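Long-range contacts in iron binding protein FbpA (Mannheimia haemolytica, PDB 1Q35), which binds ferric iron in the periplasm, probably to deliver it for uptake into the cell, as a member of the bacterial solute-binding protein 1 family: residues G131-R136 against A168-K173; N2-Y7 against P51-L56. All blocks are in the same frame, centred on the assembly; numbering follows the deposited sequence. Where two conformers were deposited one is given.

Contact 1: residues G131-R136 against A168-K173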
loop_
_atom_site.group_PDB
_atom_site.type_symbol
_atom_site.label_atom_id
_atom_site.label_comp_id
_atom_site.label_asym_id
_atom_site.label_seq_id
_atom_site.Cartn_x
_atom_site.Cartn_y
_atom_site.Cartn_z
ATOM N N GLY A 131 18.289 -7.189 17.381
ATOM C CA GLY A 131 19.310 -6.477 16.644
ATOM C C GLY A 131 19.307 -6.707 15.146
ATOM O O GLY A 131 20.177 -6.198 14.452
ATOM N N LYS A 132 18.313 -7.428 14.628
ATOM C CA LYS A 132 18.350 -7.885 13.236
ATOM C C LYS A 132 17.236 -7.331 12.343
ATOM O O LYS A 132 17.234 -7.619 11.157
ATOM C CB LYS A 132 18.323 -9.421 13.180
ATOM C CG LYS A 132 19.600 -10.095 13.682
ATOM C CD LYS A 132 19.527 -11.612 13.532
ATOM C CE LYS A 132 20.888 -12.288 13.716
ATOM N NZ LYS A 132 21.557 -11.934 15.002
ATOM N N VAL A 133 16.322 -6.528 12.883
ATOM C CA VAL A 133 15.131 -6.122 12.133
ATOM C C VAL A 133 15.138 -4.622 11.824
ATOM O O VAL A 133 15.478 -3.813 12.675
ATOM C CB VAL A 133 13.849 -6.501 12.897
ATOM C CG1 VAL A 133 12.606 -6.219 12.047
ATOM C CG2 VAL A 133 13.903 -7.971 13.329
ATOM N N CYS A 134 14.766 -4.266 10.596
ATOM C CA CYS A 134 14.593 -2.870 10.188
ATOM C C CYS A 134 13.152 -2.644 9.729
ATOM O O CYS A 134 12.621 -3.416 8.932
ATOM C CB CYS A 134 15.434 -2.551 8.936
ATOM S SG CYS A 134 17.172 -2.081 9.049
ATOM N N VAL A 135 12.529 -1.586 10.226
ATOM C CA VAL A 135 11.219 -1.168 9.747
ATOM C C VAL A 135 11.168 0.356 9.749
ATOM O O VAL A 135 11.740 1.009 10.631
ATOM C CB VAL A 135 10.069 -1.795 10.546
ATOM C CG1 VAL A 135 10.010 -1.234 11.928
ATOM C CG2 VAL A 135 8.738 -1.609 9.815
ATOM N N ARG A 136 10.500 0.925 8.753
ATOM C CA ARG A 136 10.239 2.359 8.745
ATOM C C ARG A 136 9.322 2.732 9.911
ATOM O O ARG A 136 8.827 1.863 10.627
ATOM C CB ARG A 136 9.612 2.789 7.423
ATOM C CG ARG A 136 8.145 2.412 7.293
ATOM C CD ARG A 136 7.594 2.577 5.912
ATOM N NE ARG A 136 7.603 3.969 5.473
ATOM C CZ ARG A 136 7.319 4.347 4.243
ATOM N NH1 ARG A 136 7.035 3.438 3.318
ATOM N NH2 ARG A 136 7.337 5.636 3.934
ATOM N N ALA A 168 11.797 -3.989 20.257
ATOM C CA ALA A 168 12.987 -4.446 20.969
ATOM C C ALA A 168 14.034 -5.041 20.035
ATOM O O ALA A 168 15.229 -5.056 20.361
ATOM C CB ALA A 168 12.601 -5.464 22.015
ATOM N N ASN A 169 13.597 -5.530 18.875
ATOM C CA ASN A 169 14.475 -6.205 17.923
ATOM C C ASN A 169 15.030 -5.319 16.812
ATOM O O ASN A 169 15.774 -5.796 15.958
ATOM C CB ASN A 169 13.745 -7.406 17.306
ATOM C CG ASN A 169 13.553 -8.542 18.291
ATOM O OD1 ASN A 169 14.177 -8.571 19.360
ATOM N ND2 ASN A 169 12.706 -9.499 17.934
ATOM N N LEU A 170 14.704 -4.032 16.826
ATOM C CA LEU A 170 15.157 -3.139 15.768
ATOM C C LEU A 170 16.666 -2.910 15.836
ATOM O O LEU A 170 17.236 -2.736 16.924
ATOM C CB LEU A 170 14.425 -1.800 15.821
ATOM C CG LEU A 170 12.908 -1.876 15.616
ATOM C CD1 LEU A 170 12.307 -0.497 15.654
ATOM C CD2 LEU A 170 12.522 -2.597 14.322
ATOM N N ALA A 171 17.291 -2.904 14.663
ATOM C CA ALA A 171 18.728 -2.693 14.518
ATOM C C ALA A 171 19.077 -1.214 14.535
ATOM O O ALA A 171 20.225 -0.852 14.802
ATOM C CB ALA A 171 19.204 -3.312 13.216
ATOM N N ARG A 172 18.104 -0.370 14.215
ATOM C CA ARG A 172 18.291 1.072 14.192
ATOM C C ARG A 172 16.944 1.761 14.392
ATOM O O ARG A 172 15.878 1.151 14.223
ATOM C CB ARG A 172 18.898 1.507 12.858
ATOM C CG ARG A 172 17.967 1.350 11.666
ATOM C CD ARG A 172 18.605 1.713 10.341
ATOM N NE ARG A 172 17.641 1.646 9.247
ATOM C CZ ARG A 172 17.897 2.016 8.000
ATOM N NH1 ARG A 172 19.098 2.466 7.664
ATOM N NH2 ARG A 172 16.953 1.921 7.079
ATOM N N LYS A 173 16.994 3.039 14.730
ATOM C CA LYS A 173 15.802 3.864 14.838
ATOM C C LYS A 173 15.031 3.830 13.517
ATOM O O LYS A 173 15.632 3.984 12.452
ATOM C CB LYS A 173 16.213 5.302 15.162
ATOM C CG LYS A 173 15.058 6.245 15.397
ATOM C CD LYS A 173 15.553 7.595 15.903
ATOM C CE LYS A 173 14.473 8.655 15.812
ATOM N NZ LYS A 173 13.299 8.345 16.668
HETATM O O HOH W 1 17.437 -4.714 18.782
HETATM O O HOH W 2 14.248 0.245 12.107
HETATM O O HOH W 3 14.760 1.883 9.819
#

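Contact 2: residues N2-Y7 against P51-L56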
loop_
_atom_site.group_PDB
_atom_site.type_symbol
_atom_site.label_atom_id
_atom_site.label_comp_id
_atom_site.label_asym_id
_atom_site.label_seq_id
_atom_site.Cartn_x
_atom_site.Cartn_y
_atom_site.Cartn_z
ATOM N N ASN A 2 -11.718 21.139 -20.229
ATOM C CA ASN A 2 -11.728 19.691 -20.397
ATOM C C ASN A 2 -10.599 19.117 -19.562
ATOM O O ASN A 2 -9.541 18.761 -20.083
ATOM C CB ASN A 2 -11.546 19.288 -21.859
ATOM C CG ASN A 2 -11.749 17.799 -22.090
ATOM O OD1 ASN A 2 -11.326 17.263 -23.107
ATOM N ND2 ASN A 2 -12.416 17.131 -21.152
ATOM N N GLU A 3 -10.839 19.049 -18.259
ATOM C CA GLU A 3 -9.801 18.704 -17.306
ATOM C C GLU A 3 -10.336 17.856 -16.160
ATOM O O GLU A 3 -11.547 17.664 -16.003
ATOM C CB GLU A 3 -9.168 19.984 -16.755
ATOM C CG GLU A 3 -10.124 20.833 -15.924
ATOM C CD GLU A 3 -9.598 22.217 -15.597
ATOM O OE1 GLU A 3 -10.387 23.021 -15.058
ATOM O OE2 GLU A 3 -8.411 22.513 -15.859
ATOM N N VAL A 4 -9.403 17.358 -15.358
ATOM C CA VAL A 4 -9.712 16.613 -14.147
ATOM C C VAL A 4 -8.631 16.931 -13.113
ATOM O O VAL A 4 -7.441 16.973 -13.436
ATOM C CB VAL A 4 -9.834 15.092 -14.423
ATOM C CG1 VAL A 4 -8.511 14.496 -14.899
ATOM C CG2 VAL A 4 -10.343 14.358 -13.187
ATOM N N ASN A 5 -9.052 17.187 -11.882
ATOM C CA ASN A 5 -8.162 17.623 -10.817
ATOM C C ASN A 5 -7.848 16.460 -9.887
ATOM O O ASN A 5 -8.704 16.006 -9.133
ATOM C CB ASN A 5 -8.798 18.765 -10.024
ATOM C CG ASN A 5 -9.148 19.959 -10.896
ATOM O OD1 ASN A 5 -8.441 20.273 -11.854
ATOM N ND2 ASN A 5 -10.248 20.628 -10.566
ATOM N N VAL A 6 -6.605 15.995 -9.943
ATOM C CA VAL A 6 -6.167 14.804 -9.225
ATOM C C VAL A 6 -5.314 15.201 -8.025
ATOM O O VAL A 6 -4.419 16.034 -8.147
ATOM C CB VAL A 6 -5.351 13.892 -10.167
ATOM C CG1 VAL A 6 -4.839 12.655 -9.434
ATOM C CG2 VAL A 6 -6.184 13.504 -11.377
ATOM N N TYR A 7 -5.611 14.611 -6.868
ATOM C CA TYR A 7 -4.767 14.709 -5.685
ATOM C C TYR A 7 -4.217 13.316 -5.429
ATOM O O TYR A 7 -4.982 12.377 -5.259
ATOM C CB TYR A 7 -5.568 15.219 -4.489
ATOM C CG TYR A 7 -5.896 16.687 -4.630
ATOM C CD1 TYR A 7 -6.864 17.115 -5.530
ATOM C CD2 TYR A 7 -5.195 17.654 -3.915
ATOM C CE1 TYR A 7 -7.150 18.458 -5.688
ATOM C CE2 TYR A 7 -5.476 19.005 -4.072
ATOM C CZ TYR A 7 -6.462 19.395 -4.958
ATOM O OH TYR A 7 -6.759 20.730 -5.135
ATOM N N PRO A 51 -11.785 22.011 -5.212
ATOM C CA PRO A 51 -11.652 21.677 -6.633
ATOM C C PRO A 51 -11.308 20.205 -6.899
ATOM O O PRO A 51 -11.219 19.821 -8.057
ATOM C CB PRO A 51 -10.501 22.580 -7.084
ATOM C CG PRO A 51 -9.640 22.704 -5.874
ATOM C CD PRO A 51 -10.561 22.650 -4.689
ATOM N N ALA A 52 -11.125 19.401 -5.851
ATOM C CA ALA A 52 -10.726 18.007 -6.017
ATOM C C ALA A 52 -11.756 17.202 -6.800
ATOM O O ALA A 52 -12.948 17.266 -6.509
ATOM C CB ALA A 52 -10.488 17.359 -4.665
ATOM N N ASP A 53 -11.282 16.464 -7.798
ATOM C CA ASP A 53 -12.090 15.479 -8.509
ATOM C C ASP A 53 -11.790 14.063 -8.044
ATOM O O ASP A 53 -12.699 13.310 -7.720
ATOM C CB ASP A 53 -11.832 15.551 -10.014
ATOM C CG ASP A 53 -12.468 16.750 -10.644
ATOM O OD1 ASP A 53 -11.793 17.465 -11.410
ATOM O OD2 ASP A 53 -13.646 17.052 -10.410
ATOM N N VAL A 54 -10.504 13.720 -8.022
ATOM C CA VAL A 54 -10.043 12.343 -7.865
ATOM C C VAL A 54 -8.958 12.317 -6.796
ATOM O O VAL A 54 -8.033 13.118 -6.839
ATOM C CB VAL A 54 -9.486 11.829 -9.223
ATOM C CG1 VAL A 54 -8.865 10.439 -9.099
ATOM C CG2 VAL A 54 -10.588 11.849 -10.282
ATOM N N LEU A 55 -9.097 11.428 -5.815
ATOM C CA LEU A 55 -8.070 11.220 -4.799
ATOM C C LEU A 55 -7.493 9.817 -5.000
ATOM O O LEU A 55 -8.219 8.826 -4.914
ATOM C CB LEU A 55 -8.651 11.396 -3.391
ATOM C CG LEU A 55 -9.706 12.507 -3.247
ATOM C CD1 LEU A 55 -10.336 12.504 -1.865
ATOM C CD2 LEU A 55 -9.111 13.872 -3.560
ATOM N N LEU A 56 -6.198 9.746 -5.317
ATOM C CA LEU A 56 -5.500 8.480 -5.563
ATOM C C LEU A 56 -4.758 8.058 -4.307
ATOM O O LEU A 56 -3.831 8.730 -3.872
ATOM C CB LEU A 56 -4.512 8.617 -6.725
ATOM C CG LEU A 56 -5.146 8.839 -8.102
ATOM C CD1 LEU A 56 -4.087 9.186 -9.121
ATOM C CD2 LEU A 56 -5.918 7.616 -8.552
#

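Contact 1: residues G131-R136 against A168-K173
Val133 and Leu170 form a single beta bridge, their CA atoms 4.7 Å apart, where the short strand 133-134 meets the loop that follows helix 141-168; the two backbones run 72° apart end to end. This is an edge of the sheet in a periplasmic binding protein fold, strand 133-134 pairing with strand 192-196 as well. Two backbone bonds make the bridge: Val133 N gives its hydrogen to Asn169 O at 3.2 Å, and Ala171 N reaches Val133 O at 2.8 Å. Asn169 O also receives weak bonds from the amides of Gly131 and Lys132, so that one carbonyl gathers three successive N-H groups. Gly131 has a positive phi (78°), a backbone shape that glycine adopts readily, and the small Ala171 can bring its CB to 3.3 Å from Gly131 O.

The CD2 methyl of Leu170 packs 3.7 Å from CG1 of Val135, the two side chains meeting at a slant, an apolar pairing suited to these buried positions. Val133 CG2, set beside its own backbone N, rests against CB of Asn169, whose amide turns away to bond the carbonyls of Leu124 and Lys126.

Water also bridges the segments: one molecule donates to both Ala168 O and Leu170 O and takes a weak bond from Gly131 N. The Arg172 chain, extended from CG to NE, brings NE past the sulfur of Cys134, which is in disulfide linkage with Cys190; NH2 is held by Gln181. Another water accepts from Arg172 NE at 2.9 Å, while Cys134 SG lies 3.8 Å from Arg172 NE, oblique to the guanidinium group.

Contact 2: residues N2-Y7 against P51-L56
Strands 3-7 and 54-56 lie side by side in parallel, their axes 4.8 Å apart and twisted by 29°, with Val6 facing Val54 and Tyr7 facing Leu55 in the sheet of this periplasmic binding protein fold. Tyr7 carries the regular pairing: its N bonds Val54 O at 2.8 Å, nearly straight (176°), and its O accepts from Leu56 N.

At the start of strand 54-56 the pattern changes. Asn5 O takes two donors, Asp53 N and Val54 N, and the Asp53 side chain replaces a main-chain acceptor: its OD1 meets Asn5 N at 2.8 Å through the anti lone pair. The other carboxylate oxygen, OD2, is bound by Ser240 OG and Asn242 N. With CG of Asn5 beside its own backbone N (chi1 -58°), ND2 extends to Pro51 O at 2.8 Å, that oxygen lying close to the amide plane; Asn5 OD1 is held by Asn31 ND2. A short amide suits this place because it can donate and accept at once.

Valines and leucine suit the buried face. Val6 CG1 packs on Leu56 CD1 at 3.6 Å, Val4 CG2 touches Val54 CG2, and helix 243-254 packs on Val6 and Val54 through Leu249 and Ala246. On the other face the Tyr7 ring sets CE1 3.6 Å from Ala52 CA, where a small methyl fits beside it; the Tyr7 and Pro51 side chains cross at about a right angle, Tyr7 OH 3.6 Å from Pro51 CG.

Two N-H groups converging on Asn5 O hold the backbone at the entry to the strand, while three neutral donors on OD1 and OD2 would probably help stabilise a charged Asp53 in this buried setting.

Overall arrangement
Both contacts belong to the same mixed sheet but lie on opposite sides of the chain's centre, about 39 Å apart between their centres, and do not touch. Contact 2 is the more buried, joining two strands in regular parallel pairing by direct, fairly straight bonds, with apolar packing under a helix and a buried carboxylate satisfied by neutral donors. Contact 1 is only partly buried: a single bridge ties a short strand to a loop, supplemented by weak bonds and bridging waters, and a disulfide adds a covalent tie to the region. Neither contains an iron ligand, although Val135 in 131-136 and Leu56 in 51-56 have side chains about 8 Å and 11 Å from that of the iron-binding Tyr142.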